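Local coordinates for SAM-dependent methyltransferase (Anabaena variabilis ATCC 29413, PDB 3GGD), which probably transfers methyl groups from S-adenosylmethionine to an acceptor not yet identified, and is caught here with the by-product S-adenosyl-L-homocysteine bound, at residues W23-V28 and L186-E191; V33-N38 and Y129-F134; L60-C65 and T69-L74; F221-K226 and N231-P236. All blocks are in the same frame, centred on the assembly; numbering follows the deposited sequence. Where two conformers were deposited one is given.

Contact 1: residues W23-V28 and L186-E191; sequences WNKTLV and LLLVME. With SAH (S-adenosyl-L-homocysteine), chain E.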
# COMPACT_ATOMS: atom_id res chain seq x y z
N TRP A 23 -5.85 -9.53 -8.97
CA TRP A 23 -6.41 -10.17 -7.79
C TRP A 23 -7.34 -11.28 -8.15
O TRP A 23 -7.35 -12.31 -7.49
CB TRP A 23 -7.08 -9.15 -6.88
CG TRP A 23 -6.14 -8.40 -5.99
CD1 TRP A 23 -5.93 -7.04 -5.97
CD2 TRP A 23 -5.31 -8.94 -4.95
NE1 TRP A 23 -5.05 -6.72 -4.99
CE2 TRP A 23 -4.63 -7.86 -4.35
CE3 TRP A 23 -5.08 -10.24 -4.46
CZ2 TRP A 23 -3.77 -8.03 -3.28
CZ3 TRP A 23 -4.18 -10.41 -3.41
CH2 TRP A 23 -3.54 -9.32 -2.82
N ASN A 24 -8.10 -11.12 -9.22
CA ASN A 24 -8.96 -12.23 -9.63
C ASN A 24 -8.12 -13.46 -10.08
O ASN A 24 -8.47 -14.62 -9.79
CB ASN A 24 -9.92 -11.84 -10.71
CG ASN A 24 -11.05 -12.87 -10.88
OD1 ASN A 24 -11.09 -13.58 -11.86
ND2 ASN A 24 -11.91 -13.00 -9.88
N LYS A 25 -7.03 -13.20 -10.79
CA LYS A 25 -6.13 -14.28 -11.18
C LYS A 25 -5.55 -14.95 -9.94
O LYS A 25 -5.46 -16.18 -9.86
CB LYS A 25 -5.00 -13.77 -12.06
CG LYS A 25 -3.97 -14.83 -12.32
CD LYS A 25 -2.69 -14.33 -12.80
CE LYS A 25 -1.90 -13.56 -11.79
NZ LYS A 25 -0.96 -12.77 -12.67
N THR A 26 -5.16 -14.13 -8.96
CA THR A 26 -4.65 -14.63 -7.68
C THR A 26 -5.67 -15.47 -6.92
O THR A 26 -5.35 -16.58 -6.46
CB THR A 26 -4.13 -13.45 -6.86
OG1 THR A 26 -3.14 -12.78 -7.65
CG2 THR A 26 -3.57 -13.90 -5.52
N LEU A 27 -6.91 -14.96 -6.83
CA LEU A 27 -8.03 -15.66 -6.20
C LEU A 27 -8.33 -17.00 -6.88
O LEU A 27 -8.40 -18.04 -6.22
CB LEU A 27 -9.30 -14.80 -6.25
CG LEU A 27 -10.68 -15.40 -5.82
CD1 LEU A 27 -10.66 -15.88 -4.37
CD2 LEU A 27 -11.78 -14.37 -6.04
N VAL A 28 -8.51 -16.97 -8.19
CA VAL A 28 -8.79 -18.20 -8.93
C VAL A 28 -7.70 -19.26 -8.82
O VAL A 28 -7.96 -20.47 -8.59
CB VAL A 28 -9.08 -17.93 -10.41
CG1 VAL A 28 -9.20 -19.27 -11.21
CG2 VAL A 28 -10.38 -17.09 -10.56
N LEU A 186 7.13 -10.90 -9.01
CA LEU A 186 6.99 -9.54 -9.55
C LEU A 186 6.42 -9.66 -10.97
O LEU A 186 5.54 -8.90 -11.35
CB LEU A 186 8.32 -8.80 -9.59
CG LEU A 186 8.32 -7.39 -10.23
CD1 LEU A 186 7.34 -6.41 -9.54
CD2 LEU A 186 9.73 -6.82 -10.27
N LEU A 187 6.92 -10.61 -11.73
CA LEU A 187 6.38 -10.82 -13.06
C LEU A 187 4.87 -11.08 -13.00
O LEU A 187 4.11 -10.63 -13.88
CB LEU A 187 7.16 -11.93 -13.77
CG LEU A 187 8.58 -11.57 -14.22
CD1 LEU A 187 9.34 -12.79 -14.79
CD2 LEU A 187 8.56 -10.38 -15.25
N LEU A 188 4.42 -11.78 -11.95
CA LEU A 188 2.99 -12.04 -11.77
C LEU A 188 2.13 -10.79 -11.71
O LEU A 188 0.96 -10.83 -12.13
CB LEU A 188 2.70 -12.92 -10.54
CG LEU A 188 3.11 -14.40 -10.66
CD1 LEU A 188 2.88 -15.16 -9.35
CD2 LEU A 188 2.44 -15.11 -11.83
N VAL A 189 2.67 -9.70 -11.16
CA VAL A 189 1.92 -8.44 -11.10
C VAL A 189 2.05 -7.71 -12.43
O VAL A 189 1.08 -7.21 -12.98
CB VAL A 189 2.42 -7.46 -9.96
CG1 VAL A 189 1.26 -6.51 -9.51
CG2 VAL A 189 2.99 -8.22 -8.77
N MSE A 190 3.28 -7.65 -12.95
CA MSE A 190 3.57 -6.90 -14.19
C MSE A 190 2.85 -7.45 -15.41
O MSE A 190 2.64 -6.76 -16.41
CB MSE A 190 5.07 -6.90 -14.46
CG MSE A 190 5.85 -6.14 -13.36
SE MSE A 190 7.81 -6.29 -13.67
CE MSE A 190 8.03 -5.98 -15.59
N GLU A 191 2.47 -8.71 -15.32
CA GLU A 191 1.64 -9.35 -16.35
C GLU A 191 0.41 -8.49 -16.64
O GLU A 191 -0.11 -8.51 -17.73
CB GLU A 191 1.28 -10.74 -15.79
CG GLU A 191 0.73 -11.69 -16.68
CD GLU A 191 1.67 -12.08 -17.82
OE1 GLU A 191 2.83 -12.49 -17.54
OE2 GLU A 191 1.23 -12.00 -19.00
N SAH E . -1.41 -2.93 1.60
CA SAH E . -1.49 -4.32 1.11
CB SAH E . -1.49 -4.44 -0.43
CG SAH E . -0.34 -3.81 -1.24
SD SAH E . -0.46 -4.12 -3.01
C SAH E . -0.37 -5.19 1.67
O SAH E . -0.49 -6.44 1.70
OXT SAH E . 0.67 -4.67 2.08
C5' SAH E . -1.25 -2.63 -3.56
C4' SAH E . -2.78 -2.63 -3.29
O4' SAH E . -3.36 -1.38 -3.73
C3' SAH E . -3.61 -3.71 -4.02
O3' SAH E . -4.42 -4.46 -3.14
C2' SAH E . -4.50 -2.93 -4.98
O2' SAH E . -5.73 -3.57 -5.37
C1' SAH E . -4.66 -1.61 -4.25
N9 SAH E . -5.08 -0.50 -5.12
C8 SAH E . -4.58 -0.25 -6.36
N7 SAH E . -5.16 0.85 -6.87
C5 SAH E . -6.05 1.30 -5.93
C6 SAH E . -7.02 2.39 -5.88
N6 SAH E . -7.09 3.17 -6.98
N1 SAH E . -7.80 2.54 -4.80
C2 SAH E . -7.70 1.68 -3.74
N3 SAH E . -6.84 0.66 -3.75
C4 SAH E . -6.03 0.41 -4.80

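Contact 2: residues V33-N38 and Y129-F134; sequences VLWDAN and YMRTGF. With SAH (S-adenosyl-L-homocysteine), chain E; EDO (1,2-ethanediol), chain K; EDO (1,2-ethanediol), chain L.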
# COMPACT_ATOMS: atom_id res chain seq x y z
N VAL A 33 1.93 -13.87 -3.84
CA VAL A 33 1.70 -12.43 -3.82
C VAL A 33 2.98 -11.80 -3.28
O VAL A 33 3.33 -11.94 -2.11
CB VAL A 33 0.46 -12.08 -2.96
CG1 VAL A 33 0.27 -10.57 -2.83
CG2 VAL A 33 -0.80 -12.78 -3.55
N LEU A 34 3.68 -11.13 -4.17
CA LEU A 34 5.03 -10.64 -3.92
C LEU A 34 5.24 -9.93 -2.58
O LEU A 34 6.23 -10.15 -1.90
CB LEU A 34 5.43 -9.66 -5.06
CG LEU A 34 6.75 -8.91 -4.95
CD1 LEU A 34 7.90 -9.90 -5.10
CD2 LEU A 34 6.82 -7.77 -6.00
N TRP A 35 4.32 -9.03 -2.24
CA TRP A 35 4.46 -8.20 -1.04
C TRP A 35 3.85 -8.80 0.24
O TRP A 35 3.95 -8.20 1.31
CB TRP A 35 3.80 -6.85 -1.26
CG TRP A 35 2.40 -7.02 -1.75
CD1 TRP A 35 1.28 -7.24 -1.00
CD2 TRP A 35 1.98 -7.05 -3.11
NE1 TRP A 35 0.18 -7.40 -1.83
CE2 TRP A 35 0.59 -7.29 -3.13
CE3 TRP A 35 2.66 -6.89 -4.33
CZ2 TRP A 35 -0.14 -7.37 -4.32
CZ3 TRP A 35 1.94 -6.97 -5.50
CH2 TRP A 35 0.55 -7.21 -5.49
N ASP A 36 3.28 -10.00 0.13
CA ASP A 36 2.46 -10.53 1.22
C ASP A 36 3.33 -11.27 2.26
O ASP A 36 3.21 -12.48 2.47
CB ASP A 36 1.35 -11.41 0.63
CG ASP A 36 0.24 -11.75 1.61
OD1 ASP A 36 0.05 -11.00 2.62
OD2 ASP A 36 -0.48 -12.74 1.35
N ALA A 37 4.23 -10.52 2.87
CA ALA A 37 5.13 -11.04 3.90
C ALA A 37 4.37 -11.33 5.20
O ALA A 37 3.39 -10.69 5.49
CB ALA A 37 6.26 -9.99 4.20
N ASN A 38 4.86 -12.29 5.98
CA ASN A 38 4.28 -12.54 7.28
C ASN A 38 4.34 -11.27 8.15
O ASN A 38 5.25 -10.45 7.99
CB ASN A 38 4.97 -13.72 7.95
CG ASN A 38 6.45 -13.54 8.04
OD1 ASN A 38 7.15 -13.48 7.02
ND2 ASN A 38 6.97 -13.46 9.27
N TYR A 129 -3.43 3.59 7.80
CA TYR A 129 -2.27 2.76 7.58
C TYR A 129 -2.28 2.40 6.09
O TYR A 129 -3.29 1.88 5.57
CB TYR A 129 -2.37 1.45 8.40
CG TYR A 129 -1.28 0.44 8.11
CD1 TYR A 129 -0.03 0.55 8.68
CD2 TYR A 129 -1.50 -0.63 7.24
CE1 TYR A 129 0.98 -0.41 8.42
CE2 TYR A 129 -0.53 -1.61 7.01
CZ TYR A 129 0.72 -1.49 7.60
OH TYR A 129 1.72 -2.43 7.36
N MSE A 130 -1.18 2.69 5.41
CA MSE A 130 -1.07 2.34 4.01
C MSE A 130 0.30 1.73 3.70
O MSE A 130 1.35 2.38 3.81
CB MSE A 130 -1.30 3.57 3.12
CG MSE A 130 -1.36 3.22 1.64
SE MSE A 130 -1.86 4.83 0.55
CE MSE A 130 -0.28 5.71 0.74
N ARG A 131 0.26 0.48 3.27
CA ARG A 131 1.48 -0.27 2.94
C ARG A 131 1.52 -0.50 1.42
O ARG A 131 0.77 -1.32 0.85
CB ARG A 131 1.50 -1.59 3.71
CG ARG A 131 2.78 -2.39 3.49
CD ARG A 131 2.82 -3.65 4.38
NE ARG A 131 4.08 -4.38 4.24
CZ ARG A 131 4.26 -5.40 3.41
NH1 ARG A 131 3.26 -5.82 2.66
NH2 ARG A 131 5.43 -6.02 3.36
N THR A 132 2.43 0.21 0.78
CA THR A 132 2.63 0.20 -0.65
C THR A 132 1.37 0.49 -1.43
O THR A 132 0.96 -0.27 -2.30
CB THR A 132 3.39 -1.04 -1.13
OG1 THR A 132 2.81 -2.25 -0.59
CG2 THR A 132 4.91 -0.92 -0.70
N GLY A 133 0.73 1.60 -1.11
CA GLY A 133 -0.46 2.01 -1.85
C GLY A 133 -0.21 3.11 -2.85
O GLY A 133 -1.09 3.43 -3.63
N PHE A 134 1.01 3.67 -2.91
CA PHE A 134 1.26 4.86 -3.73
C PHE A 134 2.29 4.69 -4.86
O PHE A 134 2.13 5.25 -5.96
CB PHE A 134 1.74 5.98 -2.81
CG PHE A 134 1.00 7.32 -2.97
CD1 PHE A 134 0.81 7.89 -4.19
CD2 PHE A 134 0.58 8.01 -1.86
CE1 PHE A 134 0.16 9.12 -4.32
CE2 PHE A 134 -0.09 9.25 -1.97
CZ PHE A 134 -0.29 9.79 -3.22
N SAH E . -1.41 -2.93 1.60
CA SAH E . -1.49 -4.32 1.11
CB SAH E . -1.49 -4.44 -0.43
CG SAH E . -0.34 -3.81 -1.24
SD SAH E . -0.46 -4.12 -3.01
C SAH E . -0.37 -5.19 1.67
O SAH E . -0.49 -6.44 1.70
OXT SAH E . 0.67 -4.67 2.08
C5' SAH E . -1.25 -2.63 -3.56
C4' SAH E . -2.78 -2.63 -3.29
O4' SAH E . -3.36 -1.38 -3.73
C3' SAH E . -3.61 -3.71 -4.02
O3' SAH E . -4.42 -4.46 -3.14
C2' SAH E . -4.50 -2.93 -4.98
O2' SAH E . -5.73 -3.57 -5.37
C1' SAH E . -4.66 -1.61 -4.25
N9 SAH E . -5.08 -0.50 -5.12
C8 SAH E . -4.58 -0.25 -6.36
N7 SAH E . -5.16 0.85 -6.87
C5 SAH E . -6.05 1.30 -5.93
C6 SAH E . -7.02 2.39 -5.88
N6 SAH E . -7.09 3.17 -6.98
N1 SAH E . -7.80 2.54 -4.80
C2 SAH E . -7.70 1.68 -3.74
N3 SAH E . -6.84 0.66 -3.75
C4 SAH E . -6.03 0.41 -4.80
C1 EDO K . 2.01 -14.37 4.85
O1 EDO K . 2.04 -14.72 6.23
C2 EDO K . 0.58 -13.93 4.62
O2 EDO K . -0.06 -14.78 3.67
C1 EDO L . 8.12 -3.78 5.51
O1 EDO L . 7.71 -5.10 5.10
C2 EDO L . 7.17 -3.17 6.58
O2 EDO L . 5.74 -3.27 6.25

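Contact 3: residues L60-C65 and T69-L74; sequences LIDFAC and TQTKFL. With SAH (S-adenosyl-L-homocysteine), chain E.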
# COMPACT_ATOMS: atom_id res chain seq x y z
N LEU A 60 -9.65 3.33 12.25
CA LEU A 60 -8.42 3.10 11.51
C LEU A 60 -8.75 2.51 10.16
O LEU A 60 -9.38 1.45 10.09
CB LEU A 60 -7.48 2.13 12.23
CG LEU A 60 -6.15 1.83 11.50
CD1 LEU A 60 -5.28 3.08 11.20
CD2 LEU A 60 -5.34 0.82 12.30
N ILE A 61 -8.28 3.17 9.10
CA ILE A 61 -8.41 2.64 7.77
C ILE A 61 -7.10 2.02 7.31
O ILE A 61 -6.04 2.65 7.43
CB ILE A 61 -8.80 3.75 6.74
CG1 ILE A 61 -10.27 4.22 6.99
CG2 ILE A 61 -8.59 3.25 5.28
CD1 ILE A 61 -10.67 5.52 6.19
N ASP A 62 -7.17 0.76 6.85
CA ASP A 62 -6.07 0.07 6.10
C ASP A 62 -6.40 0.37 4.66
O ASP A 62 -7.29 -0.23 4.07
CB ASP A 62 -6.03 -1.44 6.34
CG ASP A 62 -4.82 -2.12 5.72
OD1 ASP A 62 -4.11 -1.48 4.90
OD2 ASP A 62 -4.57 -3.30 6.04
N PHE A 63 -5.72 1.39 4.13
CA PHE A 63 -6.01 1.90 2.79
C PHE A 63 -5.26 1.06 1.75
O PHE A 63 -4.03 0.96 1.83
CB PHE A 63 -5.57 3.36 2.64
CG PHE A 63 -6.11 3.95 1.40
CD1 PHE A 63 -5.51 3.70 0.18
CD2 PHE A 63 -7.32 4.63 1.43
CE1 PHE A 63 -6.05 4.17 -0.99
CE2 PHE A 63 -7.89 5.11 0.25
CZ PHE A 63 -7.26 4.86 -0.97
N ALA A 64 -5.98 0.47 0.78
CA ALA A 64 -5.37 -0.45 -0.22
C ALA A 64 -4.90 -1.72 0.52
O ALA A 64 -3.74 -2.15 0.44
CB ALA A 64 -4.22 0.24 -1.07
N CYS A 65 -5.81 -2.28 1.29
CA CYS A 65 -5.52 -3.39 2.18
C CYS A 65 -5.23 -4.75 1.51
O CYS A 65 -4.83 -5.72 2.19
CB CYS A 65 -6.68 -3.56 3.16
SG CYS A 65 -8.25 -4.05 2.34
N THR A 69 -3.92 -9.37 5.01
CA THR A 69 -2.97 -9.99 5.91
C THR A 69 -2.59 -9.03 7.03
O THR A 69 -2.57 -9.43 8.17
CB THR A 69 -1.70 -10.42 5.19
OG1 THR A 69 -2.05 -11.30 4.09
CG2 THR A 69 -0.71 -11.13 6.16
N GLN A 70 -2.33 -7.76 6.70
CA GLN A 70 -1.90 -6.80 7.73
C GLN A 70 -3.08 -6.28 8.54
O GLN A 70 -2.96 -5.94 9.75
CB GLN A 70 -1.12 -5.64 7.10
CG GLN A 70 0.02 -6.05 6.11
CD GLN A 70 1.01 -7.11 6.65
OE1 GLN A 70 1.44 -7.04 7.80
NE2 GLN A 70 1.40 -8.06 5.79
N THR A 71 -4.23 -6.20 7.87
CA THR A 71 -5.48 -5.73 8.43
C THR A 71 -5.89 -6.56 9.63
O THR A 71 -6.28 -6.01 10.67
CB THR A 71 -6.60 -5.79 7.36
OG1 THR A 71 -6.07 -5.37 6.09
CG2 THR A 71 -7.80 -4.91 7.76
N LYS A 72 -5.80 -7.87 9.50
CA LYS A 72 -6.12 -8.76 10.62
C LYS A 72 -5.30 -8.44 11.89
O LYS A 72 -5.83 -8.40 13.01
CB LYS A 72 -5.88 -10.18 10.16
CG LYS A 72 -6.15 -11.33 11.20
CD LYS A 72 -7.58 -11.35 11.67
CE LYS A 72 -7.88 -12.67 12.42
NZ LYS A 72 -9.18 -12.48 13.10
N PHE A 73 -3.99 -8.24 11.73
CA PHE A 73 -3.16 -7.86 12.85
C PHE A 73 -3.60 -6.50 13.44
O PHE A 73 -3.77 -6.34 14.65
CB PHE A 73 -1.68 -7.90 12.43
CG PHE A 73 -0.73 -7.32 13.44
CD1 PHE A 73 -0.56 -5.93 13.54
CD2 PHE A 73 -0.02 -8.14 14.29
CE1 PHE A 73 0.32 -5.39 14.47
CE2 PHE A 73 0.86 -7.59 15.22
CZ PHE A 73 1.02 -6.22 15.30
N LEU A 74 -3.79 -5.51 12.59
CA LEU A 74 -4.23 -4.21 13.06
C LEU A 74 -5.50 -4.34 13.92
O LEU A 74 -5.65 -3.67 14.93
CB LEU A 74 -4.49 -3.26 11.87
CG LEU A 74 -3.23 -2.80 11.13
CD1 LEU A 74 -3.61 -2.00 9.87
CD2 LEU A 74 -2.28 -1.96 12.07
N SAH E . -1.41 -2.93 1.60
CA SAH E . -1.49 -4.32 1.11
CB SAH E . -1.49 -4.44 -0.43
CG SAH E . -0.34 -3.81 -1.24
SD SAH E . -0.46 -4.12 -3.01
C SAH E . -0.37 -5.19 1.67
O SAH E . -0.49 -6.44 1.70
OXT SAH E . 0.67 -4.67 2.08
C5' SAH E . -1.25 -2.63 -3.56
C4' SAH E . -2.78 -2.63 -3.29
O4' SAH E . -3.36 -1.38 -3.73
C3' SAH E . -3.61 -3.71 -4.02
O3' SAH E . -4.42 -4.46 -3.14
C2' SAH E . -4.50 -2.93 -4.98
O2' SAH E . -5.73 -3.57 -5.37
C1' SAH E . -4.66 -1.61 -4.25
N9 SAH E . -5.08 -0.50 -5.12
C8 SAH E . -4.58 -0.25 -6.36
N7 SAH E . -5.16 0.85 -6.87
C5 SAH E . -6.05 1.30 -5.93
C6 SAH E . -7.02 2.39 -5.88
N6 SAH E . -7.09 3.17 -6.98
N1 SAH E . -7.80 2.54 -4.80
C2 SAH E . -7.70 1.68 -3.74
N3 SAH E . -6.84 0.66 -3.75
C4 SAH E . -6.03 0.41 -4.80
O HOH W 1 -2.77 -6.34 4.05

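Contact 4: residues F221-K226 and N231-P236; sequences FQSIHK and NYATPP. With EDO (1,2-ethanediol), chain L; EDO (1,2-ethanediol), chain P.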
# COMPACT_ATOMS: atom_id res chain seq x y z
N PHE A 221 11.83 -2.86 2.55
CA PHE A 221 10.48 -3.38 2.36
C PHE A 221 10.61 -4.87 2.19
O PHE A 221 11.48 -5.34 1.47
CB PHE A 221 9.81 -2.79 1.13
CG PHE A 221 8.39 -3.22 0.97
CD1 PHE A 221 7.39 -2.60 1.70
CD2 PHE A 221 8.05 -4.27 0.12
CE1 PHE A 221 6.06 -3.02 1.58
CE2 PHE A 221 6.73 -4.68 -0.02
CZ PHE A 221 5.73 -4.06 0.71
N GLN A 222 9.77 -5.64 2.87
CA GLN A 222 9.90 -7.09 2.82
C GLN A 222 8.98 -7.78 1.82
O GLN A 222 7.76 -7.62 1.87
CB GLN A 222 9.63 -7.65 4.20
CG GLN A 222 10.56 -7.09 5.24
CD GLN A 222 11.91 -7.76 5.29
OE1 GLN A 222 12.06 -8.97 5.02
NE2 GLN A 222 12.92 -6.97 5.67
N SER A 223 9.59 -8.54 0.91
CA SER A 223 8.86 -9.31 -0.08
C SER A 223 8.96 -10.80 0.29
O SER A 223 9.67 -11.16 1.22
CB SER A 223 9.43 -9.11 -1.50
OG SER A 223 10.50 -9.98 -1.80
N ILE A 224 8.25 -11.65 -0.45
CA ILE A 224 8.29 -13.10 -0.20
C ILE A 224 9.21 -13.79 -1.23
O ILE A 224 9.35 -15.01 -1.23
CB ILE A 224 6.87 -13.75 -0.27
CG1 ILE A 224 6.30 -13.67 -1.71
CG2 ILE A 224 5.97 -13.09 0.73
CD1 ILE A 224 5.23 -14.67 -2.03
N HIS A 225 9.80 -13.02 -2.13
CA HIS A 225 10.72 -13.63 -3.09
C HIS A 225 12.04 -14.01 -2.44
O HIS A 225 12.76 -13.14 -1.92
CB HIS A 225 11.04 -12.70 -4.24
CG HIS A 225 11.95 -13.32 -5.24
ND1 HIS A 225 11.53 -14.28 -6.13
CD2 HIS A 225 13.28 -13.17 -5.45
CE1 HIS A 225 12.56 -14.68 -6.86
NE2 HIS A 225 13.63 -14.01 -6.47
N LYS A 226 12.38 -15.29 -2.54
CA LYS A 226 13.63 -15.81 -1.99
C LYS A 226 14.73 -15.80 -3.04
O LYS A 226 14.57 -16.36 -4.11
CB LYS A 226 13.47 -17.26 -1.52
CG LYS A 226 12.68 -17.41 -0.25
CD LYS A 226 12.89 -18.81 0.37
CE LYS A 226 11.96 -19.04 1.63
NZ LYS A 226 10.44 -18.96 1.35
N ASN A 231 18.02 -15.72 1.45
CA ASN A 231 17.43 -14.49 1.95
C ASN A 231 16.30 -13.99 1.07
O ASN A 231 16.26 -14.32 -0.10
CB ASN A 231 18.49 -13.42 2.06
CG ASN A 231 19.55 -13.81 3.04
OD1 ASN A 231 19.23 -14.14 4.17
ND2 ASN A 231 20.81 -13.80 2.61
N TYR A 232 15.40 -13.20 1.65
CA TYR A 232 14.32 -12.58 0.90
C TYR A 232 14.78 -11.31 0.21
O TYR A 232 15.60 -10.58 0.75
CB TYR A 232 13.15 -12.22 1.80
CG TYR A 232 12.38 -13.40 2.30
CD1 TYR A 232 11.54 -14.08 1.46
CD2 TYR A 232 12.50 -13.82 3.62
CE1 TYR A 232 10.82 -15.16 1.90
CE2 TYR A 232 11.78 -14.91 4.08
CZ TYR A 232 10.94 -15.57 3.22
OH TYR A 232 10.21 -16.66 3.63
N ALA A 233 14.21 -11.03 -0.96
CA ALA A 233 14.46 -9.76 -1.67
C ALA A 233 13.78 -8.63 -0.90
O ALA A 233 12.55 -8.68 -0.62
CB ALA A 233 13.97 -9.81 -3.11
N THR A 234 14.58 -7.62 -0.54
CA THR A 234 14.10 -6.50 0.25
C THR A 234 14.46 -5.15 -0.42
O THR A 234 15.52 -4.57 -0.15
CB THR A 234 14.70 -6.52 1.68
OG1 THR A 234 16.12 -6.41 1.59
CG2 THR A 234 14.32 -7.77 2.48
N PRO A 235 13.60 -4.65 -1.29
CA PRO A 235 13.85 -3.35 -1.91
C PRO A 235 13.85 -2.18 -0.91
O PRO A 235 13.29 -2.29 0.19
CB PRO A 235 12.69 -3.18 -2.89
CG PRO A 235 11.60 -4.11 -2.38
CD PRO A 235 12.33 -5.26 -1.75
N PRO A 236 14.47 -1.05 -1.29
CA PRO A 236 14.53 0.10 -0.39
C PRO A 236 13.17 0.72 -0.19
O PRO A 236 12.37 0.81 -1.14
CB PRO A 236 15.49 1.06 -1.09
CG PRO A 236 15.45 0.67 -2.55
CD PRO A 236 15.18 -0.81 -2.57
C1 EDO L . 8.12 -3.78 5.51
O1 EDO L . 7.71 -5.10 5.10
C2 EDO L . 7.17 -3.17 6.58
O2 EDO L . 5.74 -3.27 6.25
C1 EDO P . 15.99 -14.52 -8.80
O1 EDO P . 16.32 -15.09 -7.51
C2 EDO P . 15.87 -13.00 -8.70
O2 EDO P . 15.47 -12.33 -9.93

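Contact 1: residues W23-V28 and L186-E191
Lys25 and Leu188 face each other from two separate helices, 15-29 and 184-190, whose backbones stay well apart here, with Lys25 CA 9.4 Å from Leu188 CA. That gap suits lysine, whose long, flexible chain can span it and still place a charged nitrogen at the far side. CG stands anti to the backbone N (chi1 172°), which sends the chain toward the second helix, and a bend at chi3 (70°) turns the end down onto the backbone. There Lys25 NZ donates to Leu188 O at 2.8 Å, lying in the carbonyl plane and on a lone pair. The same ammonium group is also hydrogen-bonded to His192 NE2, just beyond the second segment. Leu188 adds an apolar flank: its CD2 lies 4.2 Å from Lys25 NZ, and its side chain also packs on Pro32. Glu191 approaches with its CB, but its carboxylate swings away, leaving OE1 6.2 Å from Lys25 NZ, so any attraction between the two charges acts through space without a salt bridge.

A neighbour of Lys25 on the same helix serves the ligand. Trp23 turns its indole edge to the ribose of S-adenosyl-L-homocysteine, and Trp23 NE1 donates to the ribose O3' at 3.0 Å. A weaker bond runs from NE1 to O2'. The side chain also touches Ser87, Ala90 and Ile93. One lysine of helix 15-29 is thus held by Leu188 O and His192, a polar tether between two segments that otherwise touch little, while Val189 packs on Trp19 and Tyr22.

Contact 2: residues V33-N38 and Y129-F134
Arg131 and Trp35 meet through a carbonyl: Arg131 NH1 donates to Trp35 O at 2.8 Å, close to the guanidinium plane and nearly straight (162°), while NH2 adds a weak bond to the same oxygen. NH1 also gives a hydrogen to the carboxylate of S-adenosyl-L-homocysteine, reaching OXT at 2.9 Å. The remaining edge, NE and NH2, clasps the two hydroxyls of a 1,2-ethanediol, probably from the crystallisation liquor. The arginine chain runs extended from CG to NE, which carries this planar, many-handed donor from the end of strand 127-131 to the loop. Its backbone takes part as well, since Arg131 O accepts from the ligand amine N at 2.8 Å. Replacing the arginine by a leucine would remove every guanidinium N-H, and is likely to leave the ligand carboxylate and Trp35 O without this shared donor.

Farther out, the ligand sulfur SD rests 3.3 Å above one face of the Trp35 indole, toward the rim, while Val33 CG1 covers the opposite face. A broad, flat, polarisable ring suits a thioether. The guanidinium therefore probably offsets the carboxylate's charge while Arg131 O takes the amine, and the same residue couples loop to sheet.

Contact 3: residues L60-C65 and T69-L74
This is the packing of a strand against the helix that follows it, Asp62 and Leu60 against Thr71 and Leu74, in the first beta-alpha-beta unit of a Rossmann-like methyltransferase fold. The axes of strand 60-63 and the helical segment 69-74 run nearly antiparallel, at 166° and 9.5 Å apart, joined by the tight glycine-containing loop that cradles the ligand. Such loops characteristically carry the first S-adenosylmethionine motif.

Toward the start of the strand the contact is apolar. Leu60 CD2 meets Leu74 CD1 at 4.1 Å, the two side chains crossing at about a right angle, branched hydrocarbon filling the layer between sheet and helix. Nearer the loop it turns polar: Thr71 OG1 donates to Asp62 OD2 at 2.6 Å, approaching from above the carboxylate plane. Thr71 can do this because OG1 sits beside its own backbone N (chi1 -40°), leaving the methyl CG2 over Asp62 CB. The buried carboxylate thus has a hydroxyl for a partner, and it probably also feels the nearby N-terminal part of the helix. Cys65 CB closes against Thr71 OG1 from the loop side.

Past the strand, Ala64 adopts a left-handed backbone conformation, and its carbonyl O accepts from the ligand amine N at 2.7 Å. A water accepts from Gln70 N and stands 2.8 Å from Cys65 O, bridging Cys65 to Gln70. On the ribose side, Ala64 CB touches ligand O4' at 3.2 Å.

Contact 4: residues F221-K226 and N231-P236
Ala233 O is gripped twice by Ser223: the hydroxyl OG donates at 2.7 Å, and the backbone N adds a weak bond. Ser223 OG accepts in turn from His225 N, an ST turn, so a short hydroxyl beside its own backbone can serve both directions. Backbone bonds flank this grip: Ala233 N donates to His225 O at 2.7 Å and Phe221 N to Pro235 O at 2.8 Å. Proline has no N-H to offer, and Phe221 O meets carbons instead, Thr234 CA at 3.1 Å and Pro235 CD.

Tyr232 lies alongside Lys226, both pointing the same way. Its ring edge meets Ile224 O, with CE1 at 3.5 Å, Lys226 CG packs near CE1, and Lys226 NZ makes a weak bond to Tyr232 OH. Arg41 adds a cation-pi contact. Cutting Tyr232 back to an alanine would remove the ring and its hydroxyl, and is likely to set the end of Lys226 free to turn and deprive Arg41 of its aromatic partner. At the other end, Phe221 CB packs on Pro235 CG.

These two loop segments, roughly antiparallel and joined by a single beta bridge at Lys226 and Tyr232, are therefore held by backbone hydrogen bonds and the Ser223 hydroxyl, with the Tyr232 ring packed along Lys226.

The four contacts spread outward from the ligand pocket. Contact 2 lies nearest the centre of the chain, about 10 Å from contact 3, 12 Å from contact 4 and 14 Å from contact 1, measured between centres, and it touches all three. Contacts 2 and 3 share the central sheet, where strands 127-131 and 60-63 are neighbours. Along the chain, contact 3 is nested inside contact 2, which is nested inside contact 1; contact 4 follows later, in the connection before strand 237-244. Ile224 N pairs with Leu34 O, and Phe221 packs on Arg131 and Thr132. Sequence-distant helix, loop and sheet elements thus converge on S-adenosyl-L-homocysteine, which contacts 1, 2 and 3 all touch.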